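Local structure of putative HpcE protein (Mycolicibacterium smegmatis, 6V77) at residues V122-V127 and T263-V268; I62-P67 and S177-E182. The protein is a putative HpcE protein of the fumarylacetoacetate hydrolase (FAH) family, a mixed alpha-beta protein whose chain carries a zinc ion in a carboxylate site. All blocks are in the same frame, centred on the assembly; numbering follows the deposited sequence.

How the contacts relate
Both contacts lie near the middle of the chain, their centres 11 Å apart, and both reach the large curled sheet of the FAH-family fold. Contact 1 is buried and joined mainly by methyl packing: strand 118-128 of that sheet meets strand 260-265 of the second, five-stranded sheet, with the zinc ion held at one end. Contact 2 is only partly buried; there the short strand 62-63 and the loop after it pack on strand 177-185, and prolines, a CA-H...O contact and a bridging water join the methyl packing. The two meet directly, Val125 CG1 lying 3.9 Å from Ile179 CG2 and Val127 CG1 4.1 Å from Ala66 CB.

Contact 1: residues V122-V127 and T263-V268. With ZN (zinc ion), chain L; EDO (1,2-ethanediol), chain N.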
ATOM      1  N   VAL B 122     -10.257  -8.614 -15.585  1.00 24.84           N
ATOM      2  CA  VAL B 122     -11.198  -9.078 -14.556  1.00 24.46           C
ATOM      3  C   VAL B 122     -10.443  -9.913 -13.534  1.00 27.13           C
ATOM      4  O   VAL B 122      -9.575 -10.720 -13.890  1.00 25.66           O
ATOM      5  CB  VAL B 122     -12.369  -9.890 -15.152  1.00 25.17           C
ATOM      6  CG1 VAL B 122     -11.890 -11.089 -15.977  1.00 25.82           C
ATOM      7  CG2 VAL B 122     -13.304 -10.395 -14.033  1.00 24.83           C
ATOM      8  N   GLU B 123     -10.750  -9.715 -12.245  1.00 23.25           N
ATOM      9  CA  GLU B 123     -10.076 -10.505 -11.220  1.00 25.89           C
ATOM     10  C   GLU B 123     -11.024 -10.858 -10.086  1.00 25.47           C
ATOM     11  O   GLU B 123     -11.932 -10.092  -9.747  1.00 24.67           O
ATOM     12  CB  GLU B 123      -8.869  -9.771 -10.627  1.00 27.05           C
ATOM     13  CG  GLU B 123      -7.927  -9.225 -11.691  1.00 25.84           C
ATOM     14  CD  GLU B 123      -6.512  -9.053 -11.221  1.00 28.30           C
ATOM     15  OE1 GLU B 123      -6.217  -9.266 -10.027  1.00 26.11           O
ATOM     16  OE2 GLU B 123      -5.692  -8.721 -12.083  1.00 30.89           O
ATOM     17  N   LEU B 124     -10.788 -12.029  -9.494  1.00 22.71           N
ATOM     18  CA  LEU B 124     -11.378 -12.344  -8.201  1.00 22.08           C
ATOM     19  C   LEU B 124     -10.654 -11.542  -7.130  1.00 21.37           C
ATOM     20  O   LEU B 124      -9.418 -11.534  -7.081  1.00 21.75           O
ATOM     21  CB  LEU B 124     -11.261 -13.837  -7.901  1.00 22.30           C
ATOM     22  CG  LEU B 124     -11.748 -14.257  -6.507  1.00 22.00           C
ATOM     23  CD1 LEU B 124     -13.247 -14.113  -6.427  1.00 22.28           C
ATOM     24  CD2 LEU B 124     -11.342 -15.701  -6.228  1.00 23.82           C
ATOM     25  N   VAL B 125     -11.417 -10.837  -6.300  1.00 21.11           N
ATOM     26  CA  VAL B 125     -10.879 -10.058  -5.187  1.00 20.54           C
ATOM     27  C   VAL B 125     -11.199 -10.799  -3.899  1.00 20.37           C
ATOM     28  O   VAL B 125     -12.327 -11.270  -3.715  1.00 20.65           O
ATOM     29  CB  VAL B 125     -11.466  -8.635  -5.171  1.00 20.47           C
ATOM     30  CG1 VAL B 125     -10.972  -7.863  -3.947  1.00 21.57           C
ATOM     31  CG2 VAL B 125     -11.056  -7.889  -6.428  1.00 24.70           C
ATOM     32  N   VAL B 126     -10.201 -10.901  -3.020  1.00 19.99           N
ATOM     33  CA  VAL B 126     -10.296 -11.567  -1.728  1.00 19.86           C
ATOM     34  C   VAL B 126     -10.105 -10.517  -0.643  1.00 19.47           C
ATOM     35  O   VAL B 126      -9.195  -9.684  -0.738  1.00 21.68           O
ATOM     36  CB  VAL B 126      -9.242 -12.686  -1.601  1.00 20.72           C
ATOM     37  CG1 VAL B 126      -9.225 -13.272  -0.154  1.00 21.23           C
ATOM     38  CG2 VAL B 126      -9.515 -13.784  -2.645  1.00 21.23           C
ATOM     39  N   VAL B 127     -10.966 -10.539   0.376  1.00 19.57           N
ATOM     40  CA  VAL B 127     -10.863  -9.617   1.509  1.00 19.27           C
ATOM     41  C   VAL B 127     -10.624 -10.469   2.745  1.00 20.50           C
ATOM     42  O   VAL B 127     -11.381 -11.406   2.998  1.00 19.53           O
ATOM     43  CB  VAL B 127     -12.134  -8.763   1.683  1.00 20.65           C
ATOM     44  CG1 VAL B 127     -11.997  -7.828   2.883  1.00 22.00           C
ATOM     45  CG2 VAL B 127     -12.425  -7.964   0.425  1.00 20.62           C
ATOM     46  N   THR B 263     -17.934  -6.490 -16.247  1.00 24.08           N
ATOM     47  CA  THR B 263     -17.042  -7.390 -15.533  1.00 24.36           C
ATOM     48  C   THR B 263     -17.922  -8.259 -14.641  1.00 25.24           C
ATOM     49  O   THR B 263     -18.833  -7.737 -13.998  1.00 24.86           O
ATOM     50  CB  THR B 263     -16.040  -6.584 -14.689  1.00 27.03           C
ATOM     51  OG1 THR B 263     -15.290  -5.699 -15.532  1.00 29.04           O
ATOM     52  CG2 THR B 263     -15.077  -7.485 -13.914  1.00 22.78           C
ATOM     53  N   TYR B 264     -17.697  -9.576 -14.627  1.00 23.67           N
ATOM     54  CA  TYR B 264     -18.578 -10.430 -13.826  1.00 23.74           C
ATOM     55  C   TYR B 264     -17.842 -11.625 -13.241  1.00 31.49           C
ATOM     56  O   TYR B 264     -16.850 -12.108 -13.790  1.00 23.88           O
ATOM     57  CB  TYR B 264     -19.773 -10.945 -14.648  1.00 24.53           C
ATOM     58  CG  TYR B 264     -19.380 -11.920 -15.741  1.00 25.83           C
ATOM     59  CD1 TYR B 264     -19.266 -13.291 -15.484  1.00 26.14           C
ATOM     60  CD2 TYR B 264     -19.114 -11.470 -17.027  1.00 28.06           C
ATOM     61  CE1 TYR B 264     -18.888 -14.174 -16.483  1.00 27.64           C
ATOM     62  CE2 TYR B 264     -18.733 -12.345 -18.024  1.00 31.77           C
ATOM     63  CZ  TYR B 264     -18.627 -13.700 -17.744  1.00 34.23           C
ATOM     64  OH  TYR B 264     -18.252 -14.564 -18.747  1.00 34.14           O
ATOM     65  N   ILE B 265     -18.360 -12.109 -12.113  1.00 23.59           N
ATOM     66  CA  ILE B 265     -18.012 -13.414 -11.564  1.00 23.85           C
ATOM     67  C   ILE B 265     -19.340 -14.106 -11.298  1.00 26.07           C
ATOM     68  O   ILE B 265     -20.152 -13.606 -10.510  1.00 25.47           O
ATOM     69  CB  ILE B 265     -17.165 -13.309 -10.276  1.00 23.35           C
ATOM     70  CG1 ILE B 265     -15.849 -12.549 -10.567  1.00 23.01           C
ATOM     71  CG2 ILE B 265     -16.902 -14.686  -9.732  1.00 23.81           C
ATOM     72  CD1 ILE B 265     -14.894 -12.413  -9.353  1.00 22.72           C
ATOM     73  N   THR B 266     -19.577 -15.232 -11.971  1.00 25.16           N
ATOM     74  CA  THR B 266     -20.922 -15.801 -12.021  1.00 25.87           C
ATOM     75  C   THR B 266     -21.335 -16.271 -10.635  1.00 26.73           C
ATOM     76  O   THR B 266     -20.587 -16.985  -9.963  1.00 26.56           O
ATOM     77  CB  THR B 266     -20.985 -16.954 -13.016  1.00 26.96           C
ATOM     78  OG1 THR B 266     -20.500 -16.495 -14.293  1.00 27.06           O
ATOM     79  CG2 THR B 266     -22.442 -17.458 -13.158  1.00 27.89           C
ATOM     80  N   GLY B 267     -22.510 -15.824 -10.193  1.00 26.87           N
ATOM     81  CA  GLY B 267     -22.981 -16.112  -8.852  1.00 26.93           C
ATOM     82  C   GLY B 267     -22.439 -15.210  -7.760  1.00 27.28           C
ATOM     83  O   GLY B 267     -22.902 -15.314  -6.610  1.00 32.61           O
ATOM     84  N   VAL B 268     -21.482 -14.339  -8.067  1.00 26.51           N
ATOM     85  CA  VAL B 268     -20.904 -13.415  -7.093  1.00 24.28           C
ATOM     86  C   VAL B 268     -21.317 -11.976  -7.377  1.00 29.00           C
ATOM     87  O   VAL B 268     -21.789 -11.272  -6.485  1.00 28.46           O
ATOM     88  CB  VAL B 268     -19.367 -13.550  -7.047  1.00 25.42           C
ATOM     89  CG1 VAL B 268     -18.743 -12.386  -6.256  1.00 26.40           C
ATOM     90  CG2 VAL B 268     -18.990 -14.903  -6.435  1.00 26.93           C
TER
HETATM   91 ZN    ZN L 302      -3.750  -7.905 -12.606  0.60 48.61          ZN
HETATM   92  C1  EDO N 304     -23.065 -12.123 -12.219  1.00 52.36           C
HETATM   93  O1  EDO N 304     -23.386 -12.354 -13.600  1.00 58.97           O
HETATM   94  C2  EDO N 304     -23.977 -12.961 -11.335  1.00 53.14           C
HETATM   95  O2  EDO N 304     -24.039 -14.284 -11.881  1.00 41.90           O
HETATM   96  O   HOH W   1      -3.399  -8.244 -10.513  1.00 27.57           O
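Val122 and Thr263 meet methyl to methyl: Val122 CG2 lies only 3.4 Å from Thr263 CG2, tighter than usual for two carbons, as the side chains run antiparallel alongside each other. Both methyls stand anti to their own backbone N, which aims them at each other. This leaves Val122 CG1 between its backbone N and carbonyl carbon (chi1 56°). Thr263 OG1 points elsewhere, to a hydrogen bond with Gln151.

Further along, Ile265 reaches across to Leu124. Its CD1 tip settles 3.7 Å from Leu124 CA and 3.8 Å from Leu124 CD1, the isoleucine lying across the leucine, nearly perpendicular to it. Leu124 itself starts off obliquely, and its CD1 branch bends back to the isoleucine. Val149 of strand 144-155 packs against both Thr263 and Ile265.

Between Val122 and Leu124, Glu123 leaves from the other face of its strand. Its extended chain brings OE2 to the zinc ion at 2.2 Å, where Glu121 and Asp152 complete the protein ligands. OE1 accepts from the backbone N of Gly240 and, weakly, from the water on the metal, so both carboxylate oxygens are held and the group's rotation is probably fixed.

The strand directions differ by 43°, and methyl groups rather than backbone bonds join the two sheets here. The chemistry thus divides by face: the apolar side of strand 122-127 seats it against strand 263-265, while its opposite side presents a carboxylate to the metal.

Contact 2: residues I62-P67 and S177-E182; sequences IGSPAP and SPIGPE
Ile179 faces Ser64 and Pro65, and it carries most of the packing from strand 177-180. Its CG2, anti to the backbone N, lies 3.7 Å from Pro65 CD, while its CB rests against Ser64 OG. The carbonyl O of Ile179 receives a CA-H...O contact from Ser64 CA at 3.5 Å (163° at H). Ser64 OG is turned back into its own loop, where it accepts from Ala66 N at 3.0 Å: an ST turn.

Gly180 comes next with positive phi (147°), a backbone shape open to glycine, which has no side chain; its CA passes 4.0 Å from Pro65 CD. The peptide into Pro181 is cis, and the chain turns a corner there. Pro181 packs alongside Ile62, the two aligned in the same sense, with Ile62 CG2 4.1 Å from Pro181 CB. Pro181 O accepts from a water at 2.7 Å, and the same water donates to Gly63 O. Glu182 then leads away to salt bridges with Arg58 and Arg2.

The touching parts run about 93° apart (CA 62 to 65 against CA 179 to 182). Apolar contact and one CA-H...O contact join them, and a shared water ties two carbonyl oxygens together.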
ATOM      1  N   ILE B  62     -22.623   2.831  -4.466  1.00 28.41           N
ATOM      2  CA  ILE B  62     -22.028   1.562  -4.056  1.00 26.52           C
ATOM      3  C   ILE B  62     -20.521   1.761  -3.987  1.00 29.52           C
ATOM      4  O   ILE B  62     -19.870   2.009  -5.007  1.00 26.88           O
ATOM      5  CB  ILE B  62     -22.393   0.421  -5.019  1.00 25.24           C
ATOM      6  CG1 ILE B  62     -23.914   0.247  -5.136  1.00 26.86           C
ATOM      7  CG2 ILE B  62     -21.709  -0.870  -4.566  1.00 27.69           C
ATOM      8  CD1 ILE B  62     -24.355  -0.954  -6.017  1.00 27.72           C
ATOM      9  N   GLY B  63     -19.962   1.674  -2.777  1.00 23.90           N
ATOM     10  CA  GLY B  63     -18.529   1.776  -2.594  1.00 23.41           C
ATOM     11  C   GLY B  63     -17.863   0.418  -2.624  1.00 24.55           C
ATOM     12  O   GLY B  63     -18.511  -0.628  -2.699  1.00 23.89           O
ATOM     13  N   SER B  64     -16.534   0.435  -2.569  1.00 22.09           N
ATOM     14  CA  SER B  64     -15.831  -0.829  -2.407  1.00 22.93           C
ATOM     15  C   SER B  64     -16.250  -1.469  -1.090  1.00 23.12           C
ATOM     16  O   SER B  64     -16.394  -0.769  -0.075  1.00 23.40           O
ATOM     17  CB  SER B  64     -14.316  -0.632  -2.408  1.00 22.28           C
ATOM     18  OG  SER B  64     -13.694  -1.816  -1.926  1.00 22.94           O
ATOM     19  N   PRO B  65     -16.450  -2.791  -1.056  1.00 20.99           N
ATOM     20  CA  PRO B  65     -16.719  -3.442   0.234  1.00 20.93           C
ATOM     21  C   PRO B  65     -15.534  -3.367   1.191  1.00 24.42           C
ATOM     22  O   PRO B  65     -15.722  -3.560   2.397  1.00 23.58           O
ATOM     23  CB  PRO B  65     -17.053  -4.894  -0.152  1.00 24.12           C
ATOM     24  CG  PRO B  65     -16.462  -5.079  -1.528  1.00 31.45           C
ATOM     25  CD  PRO B  65     -16.465  -3.726  -2.198  1.00 24.50           C
ATOM     26  N   ALA B  66     -14.329  -3.085   0.688  1.00 22.21           N
ATOM     27  CA  ALA B  66     -13.144  -2.832   1.509  1.00 22.31           C
ATOM     28  C   ALA B  66     -12.539  -1.543   0.976  1.00 25.78           C
ATOM     29  O   ALA B  66     -11.657  -1.567   0.107  1.00 22.59           O
ATOM     30  CB  ALA B  66     -12.157  -3.994   1.452  1.00 24.47           C
ATOM     31  N   PRO B  67     -13.018  -0.388   1.444  1.00 20.92           N
ATOM     32  CA  PRO B  67     -12.597   0.877   0.823  1.00 22.88           C
ATOM     33  C   PRO B  67     -11.247   1.397   1.321  1.00 22.66           C
ATOM     34  O   PRO B  67     -10.637   2.230   0.634  1.00 21.45           O
ATOM     35  CB  PRO B  67     -13.729   1.839   1.204  1.00 24.54           C
ATOM     36  CG  PRO B  67     -14.239   1.305   2.514  1.00 24.27           C
ATOM     37  CD  PRO B  67     -14.101  -0.201   2.430  1.00 22.39           C
ATOM     38  N   SER B 177      -9.071   0.720  -9.619  1.00 21.97           N
ATOM     39  CA  SER B 177      -9.255  -0.455  -8.763  1.00 21.38           C
ATOM     40  C   SER B 177     -10.686  -0.542  -8.249  1.00 21.23           C
ATOM     41  O   SER B 177     -10.926  -0.500  -7.037  1.00 21.84           O
ATOM     42  CB  SER B 177      -8.265  -0.427  -7.595  1.00 21.00           C
ATOM     43  OG  SER B 177      -6.976  -0.110  -8.092  1.00 21.30           O
ATOM     44  N   PRO B 178     -11.669  -0.687  -9.138  1.00 21.56           N
ATOM     45  CA  PRO B 178     -13.039  -0.874  -8.660  1.00 21.50           C
ATOM     46  C   PRO B 178     -13.225  -2.269  -8.085  1.00 25.24           C
ATOM     47  O   PRO B 178     -12.721  -3.258  -8.627  1.00 22.87           O
ATOM     48  CB  PRO B 178     -13.889  -0.675  -9.926  1.00 22.10           C
ATOM     49  CG  PRO B 178     -13.003  -1.215 -11.024  1.00 24.99           C
ATOM     50  CD  PRO B 178     -11.578  -0.780 -10.613  1.00 22.08           C
ATOM     51  N   ILE B 179     -13.966  -2.339  -6.978  1.00 21.60           N
ATOM     52  CA  ILE B 179     -14.283  -3.591  -6.304  1.00 20.76           C
ATOM     53  C   ILE B 179     -15.756  -3.554  -5.945  1.00 21.69           C
ATOM     54  O   ILE B 179     -16.232  -2.545  -5.418  1.00 21.32           O
ATOM     55  CB  ILE B 179     -13.452  -3.790  -5.013  1.00 20.07           C
ATOM     56  CG1 ILE B 179     -11.955  -3.632  -5.285  1.00 19.95           C
ATOM     57  CG2 ILE B 179     -13.778  -5.166  -4.376  1.00 20.98           C
ATOM     58  CD1 ILE B 179     -11.107  -3.576  -4.000  1.00 19.59           C
ATOM     59  N   GLY B 180     -16.476  -4.645  -6.207  1.00 21.37           N
ATOM     60  CA  GLY B 180     -17.873  -4.710  -5.851  1.00 21.53           C
ATOM     61  C   GLY B 180     -18.688  -5.530  -6.824  1.00 22.30           C
ATOM     62  O   GLY B 180     -18.140  -6.260  -7.655  1.00 22.39           O
ATOM     63  N   PRO B 181     -20.030  -5.441  -6.732  1.00 22.00           N
ATOM     64  CA  PRO B 181     -20.761  -4.549  -5.825  1.00 22.18           C
ATOM     65  C   PRO B 181     -20.843  -5.040  -4.380  1.00 24.88           C
ATOM     66  O   PRO B 181     -21.029  -4.218  -3.484  1.00 24.84           O
ATOM     67  CB  PRO B 181     -22.164  -4.508  -6.439  1.00 26.44           C
ATOM     68  CG  PRO B 181     -22.302  -5.849  -7.095  1.00 29.99           C
ATOM     69  CD  PRO B 181     -20.935  -6.127  -7.673  1.00 22.73           C
ATOM     70  N   GLU B 182     -20.718  -6.346  -4.165  1.00 23.54           N
ATOM     71  CA  GLU B 182     -20.972  -6.937  -2.854  1.00 21.62           C
ATOM     72  C   GLU B 182     -19.818  -7.816  -2.429  1.00 21.08           C
ATOM     73  O   GLU B 182     -19.117  -8.387  -3.261  1.00 25.38           O
ATOM     74  CB  GLU B 182     -22.257  -7.776  -2.870  1.00 22.39           C
ATOM     75  CG  GLU B 182     -23.464  -6.925  -3.073  1.00 24.72           C
ATOM     76  CD  GLU B 182     -24.749  -7.704  -3.287  1.00 33.50           C
ATOM     77  OE1 GLU B 182     -24.726  -8.941  -3.491  1.00 31.58           O
ATOM     78  OE2 GLU B 182     -25.796  -7.041  -3.259  1.00 33.21           O
TER
HETATM   79  O   HOH W   2     -19.810  -2.748  -1.511  1.00 21.06           O